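Local atomic coordinates of GH3 beta-N-acetylglucosaminidase (PDB entry 6K5J), a protein that hydrolyses beta-linked N-acetylglucosamine residues, probably releasing them from the non-reducing ends of oligosaccharides, as a glycoside hydrolase of family 3. Residues 37-51 / 297-309. Sequence-based numbering, arbitrary orientation.
Sequences LITEDHVGGIIYFRR and LVSHRYERQKAAL. With NAG (2-acetamido-2-deoxy-beta-D-glucopyranose), chain B.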
loop_
_atom_site.group_PDB
_atom_site.type_symbol
_atom_site.label_atom_id
_atom_site.label_comp_id
_atom_site.label_asym_id
_atom_site.label_seq_id
_atom_site.Cartn_x
_atom_site.Cartn_y
_atom_site.Cartn_z
ATOM N N LEU A 37 -4.167 19.209 18.342
ATOM C CA LEU A 37 -4.585 19.198 16.942
ATOM C C LEU A 37 -6.104 19.162 16.828
ATOM O O LEU A 37 -6.691 19.860 15.993
ATOM C CB LEU A 37 -3.972 17.998 16.216
ATOM C CG LEU A 37 -2.466 18.026 15.905
ATOM C CD1 LEU A 37 -1.986 16.651 15.471
ATOM C CD2 LEU A 37 -2.164 19.058 14.853
ATOM N N ILE A 38 -6.754 18.355 17.664
ATOM C CA ILE A 38 -8.201 18.212 17.579
ATOM C C ILE A 38 -8.901 19.415 18.198
ATOM O O ILE A 38 -9.781 20.017 17.576
ATOM C CB ILE A 38 -8.650 16.899 18.242
ATOM C CG1 ILE A 38 -8.140 15.690 17.454
ATOM C CG2 ILE A 38 -10.175 16.870 18.365
ATOM C CD1 ILE A 38 -8.260 14.376 18.231
ATOM N N THR A 39 -8.524 19.783 19.431
ATOM C CA THR A 39 -9.291 20.790 20.167
ATOM C C THR A 39 -8.870 22.214 19.829
ATOM O O THR A 39 -9.710 23.118 19.835
ATOM C CB THR A 39 -9.165 20.567 21.675
ATOM O OG1 THR A 39 -7.824 20.843 22.094
ATOM C CG2 THR A 39 -9.532 19.130 22.038
ATOM N N GLU A 40 -7.598 22.447 19.531
ATOM C CA GLU A 40 -7.142 23.801 19.249
ATOM C C GLU A 40 -6.995 24.084 17.766
ATOM O O GLU A 40 -7.311 25.187 17.322
ATOM C CB GLU A 40 -5.818 24.068 19.964
ATOM C CG GLU A 40 -5.963 23.876 21.469
ATOM C CD GLU A 40 -4.688 24.156 22.231
ATOM O OE1 GLU A 40 -3.754 24.742 21.641
ATOM O OE2 GLU A 40 -4.625 23.789 23.427
ATOM N N ASP A 41 -6.538 23.117 16.979
ATOM C CA ASP A 41 -6.397 23.340 15.550
ATOM C C ASP A 41 -7.568 22.794 14.745
ATOM O O ASP A 41 -7.626 23.032 13.538
ATOM C CB ASP A 41 -5.085 22.732 15.058
ATOM C CG ASP A 41 -3.873 23.321 15.777
ATOM O OD1 ASP A 41 -3.785 24.564 15.861
ATOM O OD2 ASP A 41 -3.022 22.545 16.259
ATOM N N HIS A 42 -8.493 22.081 15.382
ATOM C CA HIS A 42 -9.739 21.653 14.743
ATOM C C HIS A 42 -9.481 20.755 13.532
ATOM O O HIS A 42 -10.197 20.828 12.528
ATOM C CB HIS A 42 -10.601 22.859 14.338
ATOM C CG HIS A 42 -10.744 23.901 15.408
ATOM N ND1 HIS A 42 -11.527 23.715 16.529
ATOM C CD2 HIS A 42 -10.211 25.142 15.524
ATOM C CE1 HIS A 42 -11.469 24.796 17.289
ATOM N NE2 HIS A 42 -10.681 25.678 16.702
ATOM N N VAL A 43 -8.456 19.897 13.613
ATOM C CA VAL A 43 -8.120 19.071 12.456
ATOM C C VAL A 43 -9.310 18.199 12.063
ATOM O O VAL A 43 -10.121 17.781 12.898
ATOM C CB VAL A 43 -6.881 18.184 12.678
ATOM C CG1 VAL A 43 -5.612 19.035 12.779
ATOM C CG2 VAL A 43 -7.079 17.263 13.902
ATOM N N GLY A 44 -9.402 17.910 10.772
ATOM C CA GLY A 44 -10.517 17.142 10.249
ATOM C C GLY A 44 -10.272 15.650 10.275
ATOM O O GLY A 44 -11.220 14.858 10.241
ATOM N N GLY A 45 -9.005 15.248 10.348
ATOM C CA GLY A 45 -8.673 13.841 10.214
ATOM C C GLY A 45 -7.394 13.469 10.935
ATOM O O GLY A 45 -6.537 14.313 11.213
ATOM N N ILE A 46 -7.283 12.169 11.214
ATOM C CA ILE A 46 -6.115 11.537 11.816
ATOM C C ILE A 46 -5.697 10.389 10.911
ATOM O O ILE A 46 -6.554 9.654 10.413
ATOM C CB ILE A 46 -6.425 11.002 13.232
ATOM C CG1 ILE A 46 -6.835 12.135 14.172
ATOM C CG2 ILE A 46 -5.235 10.191 13.798
ATOM C CD1 ILE A 46 -5.672 13.062 14.552
ATOM N N ILE A 47 -4.395 10.229 10.684
ATOM C CA ILE A 47 -3.863 9.051 10.002
ATOM C C ILE A 47 -3.023 8.250 10.993
ATOM O O ILE A 47 -2.191 8.815 11.717
ATOM C CB ILE A 47 -3.043 9.421 8.748
ATOM C CG1 ILE A 47 -2.432 8.148 8.132
ATOM C CG2 ILE A 47 -1.972 10.475 9.070
ATOM C CD1 ILE A 47 -1.905 8.314 6.717
ATOM N N TYR A 48 -3.244 6.935 11.024
ATOM C CA TYR A 48 -2.496 6.009 11.868
ATOM C C TYR A 48 -1.284 5.445 11.124
ATOM O O TYR A 48 -1.347 5.168 9.920
ATOM C CB TYR A 48 -3.371 4.829 12.297
ATOM C CG TYR A 48 -4.449 5.097 13.330
ATOM C CD1 TYR A 48 -4.330 6.127 14.262
ATOM C CD2 TYR A 48 -5.577 4.278 13.394
ATOM C CE1 TYR A 48 -5.318 6.339 15.231
ATOM C CE2 TYR A 48 -6.564 4.483 14.350
ATOM C CZ TYR A 48 -6.430 5.519 15.259
ATOM O OH TYR A 48 -7.404 5.716 16.210
ATOM N N PHE A 49 -0.201 5.221 11.871
ATOM C CA PHE A 49 0.941 4.422 11.428
ATOM C C PHE A 49 1.200 3.307 12.442
ATOM O O PHE A 49 0.484 3.177 13.431
ATOM C CB PHE A 49 2.165 5.318 11.196
ATOM C CG PHE A 49 1.998 6.210 9.997
ATOM C CD1 PHE A 49 1.328 7.421 10.113
ATOM C CD2 PHE A 49 2.420 5.793 8.742
ATOM C CE1 PHE A 49 1.124 8.233 9.003
ATOM C CE2 PHE A 49 2.219 6.595 7.620
ATOM C CZ PHE A 49 1.572 7.819 7.754
ATOM N N ARG A 50 2.213 2.475 12.155
ATOM C CA ARG A 50 2.538 1.330 13.013
ATOM C C ARG A 50 2.698 1.742 14.479
ATOM O O ARG A 50 2.321 0.994 15.390
ATOM C CB ARG A 50 3.814 0.646 12.488
ATOM C CG ARG A 50 4.239 -0.618 13.243
ATOM C CD ARG A 50 5.263 -1.453 12.419
ATOM N NE ARG A 50 4.726 -1.799 11.106
ATOM C CZ ARG A 50 4.027 -2.901 10.837
ATOM N NH1 ARG A 50 3.792 -3.798 11.782
ATOM N NH2 ARG A 50 3.561 -3.113 9.619
ATOM N N ARG A 51 3.246 2.939 14.723
ATOM C CA ARG A 51 3.454 3.447 16.080
ATOM C C ARG A 51 2.153 3.593 16.867
ATOM O O ARG A 51 2.192 3.609 18.102
ATOM C CB ARG A 51 4.163 4.803 16.032
ATOM C CG ARG A 51 3.350 5.860 15.253
ATOM C CD ARG A 51 4.083 7.194 15.055
ATOM N NE ARG A 51 3.234 8.121 14.297
ATOM C CZ ARG A 51 3.575 8.716 13.156
ATOM N NH1 ARG A 51 4.778 8.525 12.621
ATOM N NH2 ARG A 51 2.702 9.521 12.555
ATOM N N LEU A 297 -2.609 16.168 3.603
ATOM C CA LEU A 297 -2.067 15.100 4.436
ATOM C C LEU A 297 -0.669 15.488 4.918
ATOM O O LEU A 297 0.230 15.731 4.100
ATOM C CB LEU A 297 -2.028 13.786 3.660
ATOM C CG LEU A 297 -1.477 12.565 4.395
ATOM C CD1 LEU A 297 -2.286 12.267 5.667
ATOM C CD2 LEU A 297 -1.471 11.364 3.465
ATOM N N VAL A 298 -0.481 15.550 6.232
ATOM C CA VAL A 298 0.827 15.842 6.825
ATOM C C VAL A 298 1.029 14.828 7.951
ATOM O O VAL A 298 0.581 15.028 9.083
ATOM C CB VAL A 298 0.947 17.285 7.324
ATOM C CG1 VAL A 298 2.407 17.598 7.664
ATOM C CG2 VAL A 298 0.446 18.273 6.256
ATOM N N SER A 299 1.725 13.725 7.643
ATOM C CA SER A 299 1.593 12.501 8.446
ATOM C C SER A 299 2.393 12.488 9.745
ATOM O O SER A 299 2.025 11.754 10.672
ATOM C CB SER A 299 2.011 11.281 7.623
ATOM O OG SER A 299 1.160 11.103 6.502
ATOM N N HIS A 300 3.500 13.228 9.843
ATOM C CA HIS A 300 4.458 12.850 10.884
ATOM C C HIS A 300 4.873 13.967 11.841
ATOM O O HIS A 300 4.763 13.813 13.065
ATOM C CB HIS A 300 5.695 12.244 10.203
ATOM C CG HIS A 300 5.396 11.003 9.415
ATOM N ND1 HIS A 300 4.876 9.865 9.994
ATOM C CD2 HIS A 300 5.500 10.737 8.090
ATOM C CE1 HIS A 300 4.694 8.943 9.063
ATOM N NE2 HIS A 300 5.061 9.451 7.899
ATOM N N ARG A 301 5.368 15.080 11.315
ATOM C CA ARG A 301 6.018 16.094 12.138
ATOM C C ARG A 301 5.025 17.181 12.524
ATOM O O ARG A 301 4.499 17.885 11.655
ATOM C CB ARG A 301 7.210 16.701 11.398
ATOM C CG ARG A 301 8.108 15.664 10.741
ATOM C CD ARG A 301 9.543 16.126 10.691
ATOM N NE ARG A 301 10.035 16.386 12.040
ATOM C CZ ARG A 301 11.205 16.948 12.313
ATOM N NH1 ARG A 301 12.015 17.310 11.325
ATOM N NH2 ARG A 301 11.562 17.147 13.575
ATOM N N TYR A 302 4.798 17.335 13.835
ATOM C CA TYR A 302 3.860 18.343 14.322
ATOM C C TYR A 302 4.186 19.741 13.794
ATOM O O TYR A 302 3.276 20.521 13.472
ATOM C CB TYR A 302 3.851 18.343 15.848
ATOM C CG TYR A 302 2.952 19.392 16.439
ATOM C CD1 TYR A 302 1.593 19.157 16.608
ATOM C CD2 TYR A 302 3.459 20.629 16.822
ATOM C CE1 TYR A 302 0.760 20.124 17.139
ATOM C CE2 TYR A 302 2.634 21.602 17.358
ATOM C CZ TYR A 302 1.287 21.344 17.518
ATOM O OH TYR A 302 0.466 22.313 18.046
ATOM N N GLU A 303 5.476 20.088 13.730
ATOM C CA GLU A 303 5.870 21.409 13.243
ATOM C C GLU A 303 5.377 21.643 11.823
ATOM O O GLU A 303 4.929 22.745 11.485
ATOM C CB GLU A 303 7.390 21.565 13.297
ATOM C CG GLU A 303 7.982 21.528 14.695
ATOM C CD GLU A 303 8.181 20.111 15.220
ATOM O OE1 GLU A 303 7.887 19.142 14.472
ATOM O OE2 GLU A 303 8.641 19.975 16.378
ATOM N N ARG A 304 5.465 20.617 10.972
ATOM C CA ARG A 304 5.005 20.755 9.599
ATOM C C ARG A 304 3.483 20.756 9.519
ATOM O O ARG A 304 2.911 21.420 8.641
ATOM C CB ARG A 304 5.595 19.635 8.747
ATOM C CG ARG A 304 7.092 19.802 8.468
ATOM C CD ARG A 304 7.726 18.480 8.082
ATOM N NE ARG A 304 9.060 18.663 7.518
ATOM C CZ ARG A 304 9.683 17.763 6.761
ATOM N NH1 ARG A 304 9.104 16.600 6.488
ATOM N NH2 ARG A 304 10.896 18.022 6.285
ATOM N N GLN A 305 2.813 20.034 10.424
ATOM C CA GLN A 305 1.353 20.075 10.472
ATOM C C GLN A 305 0.870 21.476 10.830
ATOM O O GLN A 305 -0.033 22.018 10.186
ATOM C CB GLN A 305 0.827 19.041 11.474
ATOM C CG GLN A 305 1.143 17.603 11.082
ATOM C CD GLN A 305 1.129 16.643 12.255
ATOM O OE1 GLN A 305 0.949 17.049 13.403
ATOM N NE2 GLN A 305 1.338 15.355 11.969
ATOM N N LYS A 306 1.474 22.084 11.856
ATOM C CA LYS A 306 1.118 23.455 12.230
ATOM C C LYS A 306 1.487 24.450 11.134
ATOM O O LYS A 306 0.777 25.443 10.933
ATOM C CB LYS A 306 1.803 23.836 13.550
ATOM C CG LYS A 306 1.092 24.945 14.337
ATOM C CD LYS A 306 -0.072 24.390 15.152
ATOM C CE LYS A 306 -0.630 25.415 16.143
ATOM N NZ LYS A 306 -1.689 26.293 15.559
ATOM N N ALA A 307 2.585 24.207 10.415
ATOM C CA ALA A 307 2.951 25.110 9.328
ATOM C C ALA A 307 1.890 25.104 8.232
ATOM O O ALA A 307 1.528 26.164 7.707
ATOM C CB ALA A 307 4.318 24.734 8.757
ATOM N N ALA A 308 1.381 23.919 7.874
ATOM C CA ALA A 308 0.310 23.836 6.880
ATOM C C ALA A 308 -0.947 24.551 7.361
ATOM O O ALA A 308 -1.565 25.319 6.615
ATOM C CB ALA A 308 -0.003 22.370 6.572
ATOM N N LEU A 309 -1.344 24.299 8.606
ATOM C CA LEU A 309 -2.534 24.937 9.160
ATOM C C LEU A 309 -2.391 26.456 9.171
ATOM O O LEU A 309 -3.325 27.182 8.796
ATOM C CB LEU A 309 -2.792 24.415 10.578
ATOM C CG LEU A 309 -3.419 23.028 10.745
ATOM C CD1 LEU A 309 -3.068 22.423 12.119
ATOM C CD2 LEU A 309 -4.928 23.086 10.545
HETATM C C1 NAG B . 3.034 8.348 0.840
HETATM C C2 NAG B . 2.566 7.200 -0.090
HETATM C C3 NAG B . 1.042 6.998 -0.007
HETATM C C4 NAG B . 0.566 6.934 1.439
HETATM C C5 NAG B . 1.046 8.173 2.175
HETATM C C6 NAG B . 0.633 8.221 3.629
HETATM C C7 NAG B . 3.574 6.610 -2.266
HETATM C C8 NAG B . 3.872 7.096 -3.659
HETATM N N2 NAG B . 2.960 7.486 -1.463
HETATM O O1 NAG B . 4.417 8.282 0.942
HETATM O O3 NAG B . 0.673 5.798 -0.681
HETATM O O4 NAG B . -0.854 6.867 1.488
HETATM O O5 NAG B . 2.477 8.180 2.149
HETATM O O6 NAG B . 1.327 7.246 4.399
HETATM O O7 NAG B . 3.855 5.472 -1.897
#
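Over the centre of the Phe49 ring sits His300 CE1, 3.5 Å above the plane, while NAG O6 comes to the ring's edge, 3.4 Å from Phe49 CE2. The two planes are inclined at 47°, the imidazole coming down by its CE1 corner. Ser299 CB covers one face of the imidazole. The Arg51 guanidinium lies nearly perpendicular to that imidazole, with Phe49 CB over one of its faces and Ser299 O and His300 ND1 at its edge. These residues follow strands 45-47 and 296-298 of the TIM barrel, which flank strand 21-23, and they meet beside the bound sugar, hydrogen-bonded to Asp83, His183 and Asp268 among others, in what is probably the sugar-binding site at the strands' C-terminal ends, lined partly by Phe49 and Leu297.

Arg51 NH1 gives His300 ND1 an almost straight bond of 3.0 Å (162°), in the plane of both groups; NH2 reaches Ser299 O, also at 3.0 Å but more bent. The chain leaves with CG wedged between backbone N and carbonyl carbon (chi1 60°), then runs extended to NE, which bonds to Phe25 O. A methionine here would probably leave His300 ND1 and Ser299 O without their donors and the imidazole less firmly fixed over Phe49.

Ile47 CG2 packs on Leu297 CD1 at 3.9 Å, and Leu297 CD2 touches the sugar's C6. Helix 302-317 packs against the end of helix 32-39 and the turn after it: the Leu37 and Tyr302 side chains run alongside in opposite directions, CD2 against CE1, and Leu309 CD1 rests on Asp41 CB at 3.6 Å. Lys306, bent twice, adds a salt bridge, NZ meeting Asp41 OD1 at 2.7 Å from the syn side, somewhat out of the carboxylate plane; Asp41 OD2 is buried without a partner, Tyr302 OH stopping 3.9 Å away.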